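Local atomic coordinates of enterocine A immunity protein (Enterococcus faecium, PDB entry 2BL8), a protein that confers immunity on its bacterial host to enterocin A, a pediocin-like bacteriocin. Residues A[52-55]-A[56-60]. Numbering follows the deposited sequence.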
ATOM      1  N   ASN A  52       6.492  -2.664  -1.645  1.00 14.75           N
ATOM      2  CA  ASN A  52       5.876  -3.638  -2.536  1.00 14.94           C
ATOM      3  C   ASN A  52       5.227  -4.785  -1.773  1.00 16.11           C
ATOM      4  O   ASN A  52       4.154  -5.259  -2.152  1.00 16.00           O
ATOM      5  CB  ASN A  52       6.889  -4.188  -3.533  1.00 16.19           C
ATOM      6  CG  ASN A  52       6.215  -4.853  -4.709  1.00 18.51           C
ATOM      7  OD1 ASN A  52       5.509  -4.198  -5.471  1.00 18.95           O
ATOM      8  ND2 ASN A  52       6.402  -6.158  -4.848  1.00 21.65           N
ATOM      9  N   ARG A  53       5.870  -5.237  -0.699  1.00 16.54           N
ATOM     10  CA  ARG A  53       5.303  -6.308   0.107  1.00 16.93           C
ATOM     11  C   ARG A  53       3.974  -5.833   0.688  1.00 15.46           C
ATOM     12  O   ARG A  53       3.012  -6.599   0.788  1.00 16.11           O
ATOM     13  CB  ARG A  53       6.256  -6.688   1.248  1.00 21.98           C
ATOM     14  CG  ARG A  53       7.526  -7.385   0.789  1.00 27.66           C
ATOM     15  CD  ARG A  53       8.471  -7.691   1.954  1.00 30.83           C
ATOM     16  NE  ARG A  53       7.843  -8.490   3.005  1.00 35.29           N
ATOM     17  CZ  ARG A  53       7.142  -7.987   4.018  1.00 36.87           C
ATOM     18  NH1 ARG A  53       6.972  -6.676   4.132  1.00 38.85           N
ATOM     19  NH2 ARG A  53       6.609  -8.798   4.923  1.00 37.62           N
ATOM     20  N   LEU A  54       3.929  -4.563   1.069  1.00 14.45           N
ATOM     21  CA  LEU A  54       2.724  -3.984   1.643  1.00 13.25           C
ATOM     22  C   LEU A  54       1.599  -3.944   0.621  1.00 13.61           C
ATOM     23  O   LEU A  54       0.465  -4.319   0.923  1.00 14.58           O
ATOM     24  CB  LEU A  54       3.002  -2.568   2.157  1.00 14.31           C
ATOM     25  CG  LEU A  54       1.757  -1.773   2.568  1.00 14.38           C
ATOM     26  CD1 LEU A  54       1.002  -2.504   3.672  1.00 15.04           C
ATOM     27  CD2 LEU A  54       2.171  -0.390   3.028  1.00 13.45           C
ATOM     28  N   VAL A  55       1.910  -3.498  -0.591  1.00 13.12           N
ATOM     29  CA  VAL A  55       0.888  -3.417  -1.633  1.00 13.73           C
ATOM     30  C   VAL A  55       0.370  -4.813  -1.986  1.00 13.99           C
ATOM     31  O   VAL A  55      -0.836  -5.010  -2.153  1.00 14.69           O
ATOM     32  CB  VAL A  55       1.424  -2.705  -2.888  1.00 12.96           C
ATOM     33  CG1 VAL A  55       0.357  -2.695  -3.974  1.00 14.62           C
ATOM     34  CG2 VAL A  55       1.812  -1.271  -2.536  1.00 15.43           C
ATOM     35  N   ASN A  56       1.276  -5.783  -2.088  1.00 13.67           N
ATOM     36  CA  ASN A  56       0.879  -7.166  -2.376  1.00 14.32           C
ATOM     37  C   ASN A  56      -0.160  -7.594  -1.334  1.00 13.94           C
ATOM     38  O   ASN A  56      -1.205  -8.164  -1.659  1.00 14.47           O
ATOM     39  CB  ASN A  56       2.064  -8.125  -2.232  1.00 14.25           C
ATOM     40  CG  ASN A  56       3.041  -8.070  -3.388  1.00 16.10           C
ATOM     41  OD1 ASN A  56       4.125  -8.652  -3.300  1.00 16.44           O
ATOM     42  ND2 ASN A  56       2.674  -7.394  -4.469  1.00 14.84           N
ATOM     43  N   TYR A  57       0.159  -7.339  -0.069  1.00 13.33           N
ATOM     44  CA  TYR A  57      -0.716  -7.696   1.041  1.00 15.81           C
ATOM     45  C   TYR A  57      -2.084  -7.013   0.967  1.00 15.78           C
ATOM     46  O   TYR A  57      -3.121  -7.650   1.168  1.00 16.04           O
ATOM     47  CB  TYR A  57      -0.043  -7.335   2.370  1.00 16.45           C
ATOM     48  CG  TYR A  57      -0.961  -7.441   3.565  1.00 19.64           C
ATOM     49  CD1 TYR A  57      -1.244  -8.675   4.150  1.00 21.06           C
ATOM     50  CD2 TYR A  57      -1.585  -6.309   4.082  1.00 21.77           C
ATOM     51  CE1 TYR A  57      -2.132  -8.775   5.224  1.00 22.89           C
ATOM     52  CE2 TYR A  57      -2.471  -6.397   5.145  1.00 22.73           C
ATOM     53  CZ  TYR A  57      -2.741  -7.629   5.711  1.00 22.19           C
ATOM     54  OH  TYR A  57      -3.627  -7.704   6.763  1.00 25.17           O
ATOM     55  N   LEU A  58      -2.088  -5.718   0.675  1.00 14.62           N
ATOM     56  CA  LEU A  58      -3.341  -4.978   0.613  1.00 13.55           C
ATOM     57  C   LEU A  58      -4.314  -5.560  -0.409  1.00 14.40           C
ATOM     58  O   LEU A  58      -5.492  -5.761  -0.105  1.00 15.74           O
ATOM     59  CB  LEU A  58      -3.069  -3.496   0.313  1.00 13.59           C
ATOM     60  CG  LEU A  58      -2.344  -2.748   1.443  1.00 13.19           C
ATOM     61  CD1 LEU A  58      -2.013  -1.326   1.009  1.00 14.36           C
ATOM     62  CD2 LEU A  58      -3.216  -2.727   2.690  1.00 14.71           C
ATOM     63  N   TYR A  59      -3.833  -5.842  -1.612  1.00 14.59           N
ATOM     64  CA  TYR A  59      -4.718  -6.390  -2.635  1.00 14.94           C
ATOM     65  C   TYR A  59      -5.094  -7.837  -2.360  1.00 16.55           C
ATOM     66  O   TYR A  59      -6.216  -8.254  -2.645  1.00 17.23           O
ATOM     67  CB  TYR A  59      -4.079  -6.252  -4.016  1.00 14.89           C
ATOM     68  CG  TYR A  59      -4.102  -4.836  -4.533  1.00 16.52           C
ATOM     69  CD1 TYR A  59      -5.308  -4.203  -4.846  1.00 16.18           C
ATOM     70  CD2 TYR A  59      -2.919  -4.113  -4.689  1.00 17.04           C
ATOM     71  CE1 TYR A  59      -5.330  -2.878  -5.302  1.00 17.61           C
ATOM     72  CE2 TYR A  59      -2.931  -2.795  -5.141  1.00 18.45           C
ATOM     73  CZ  TYR A  59      -4.137  -2.185  -5.445  1.00 18.47           C
ATOM     74  OH  TYR A  59      -4.139  -0.883  -5.900  1.00 22.21           O
ATOM     75  N   PHE A  60      -4.161  -8.605  -1.808  1.00 16.85           N
ATOM     76  CA  PHE A  60      -4.449  -9.994  -1.488  1.00 18.22           C
ATOM     77  C   PHE A  60      -5.513 -10.043  -0.394  1.00 19.69           C
ATOM     78  O   PHE A  60      -6.487 -10.791  -0.483  1.00 18.88           O
ATOM     79  CB  PHE A  60      -3.190 -10.707  -0.993  1.00 20.68           C
ATOM     80  CG  PHE A  60      -3.470 -12.043  -0.369  1.00 21.69           C
ATOM     81  CD1 PHE A  60      -3.868 -13.120  -1.152  1.00 22.84           C
ATOM     82  CD2 PHE A  60      -3.386 -12.211   1.009  1.00 25.80           C
ATOM     83  CE1 PHE A  60      -4.180 -14.347  -0.573  1.00 24.55           C
ATOM     84  CE2 PHE A  60      -3.696 -13.432   1.598  1.00 25.45           C
ATOM     85  CZ  PHE A  60      -4.096 -14.502   0.804  1.00 24.04           C
TER
HETATM   86  O   HOH W   1       4.642  -7.692  -6.706  1.00 16.58           O
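A water molecule accepts two hydrogen bonds, one from Asn52 ND2 and one from Asn56 ND2, each 3.0 Å long. It bridges two amides one helical turn apart. The amide planes stand 75° to each other, and Asn52 ND2 comes no nearer to Asn56 OD1 than 3.7 Å. Each amide has a further partner: Asn52 OD1 accepts from Arg85 NH2, and Asn56 ND2 is hydrogen-bonded to Tyr97 OH. The backbone that carries them is regular alpha helix, with Asn56 N giving a nearly straight bond to Asn52 O at 2.9 Å. The same i to i+4 pattern continues through Tyr59 N to Val55 O and on to Phe60 N to Asn56 O. All belong to helix 48-64 of the four-helix bundle of this immunity protein, which packs against helices 25-38 and 71-84. On the buried side Leu54 CD1 meets Leu58 CG at 4.0 Å, and Ile27, Val30, Ile77 and Leu80 lie against this pair. The side chains of Val55 and Tyr59 extend alongside each other from successive turns. Val55 CG1, set opposite its backbone N (chi1 177°), reaches forward along the helix to Tyr59 CE2 at 3.5 Å. Ile77 touches both side chains, and Tyr97 also packs on Val55.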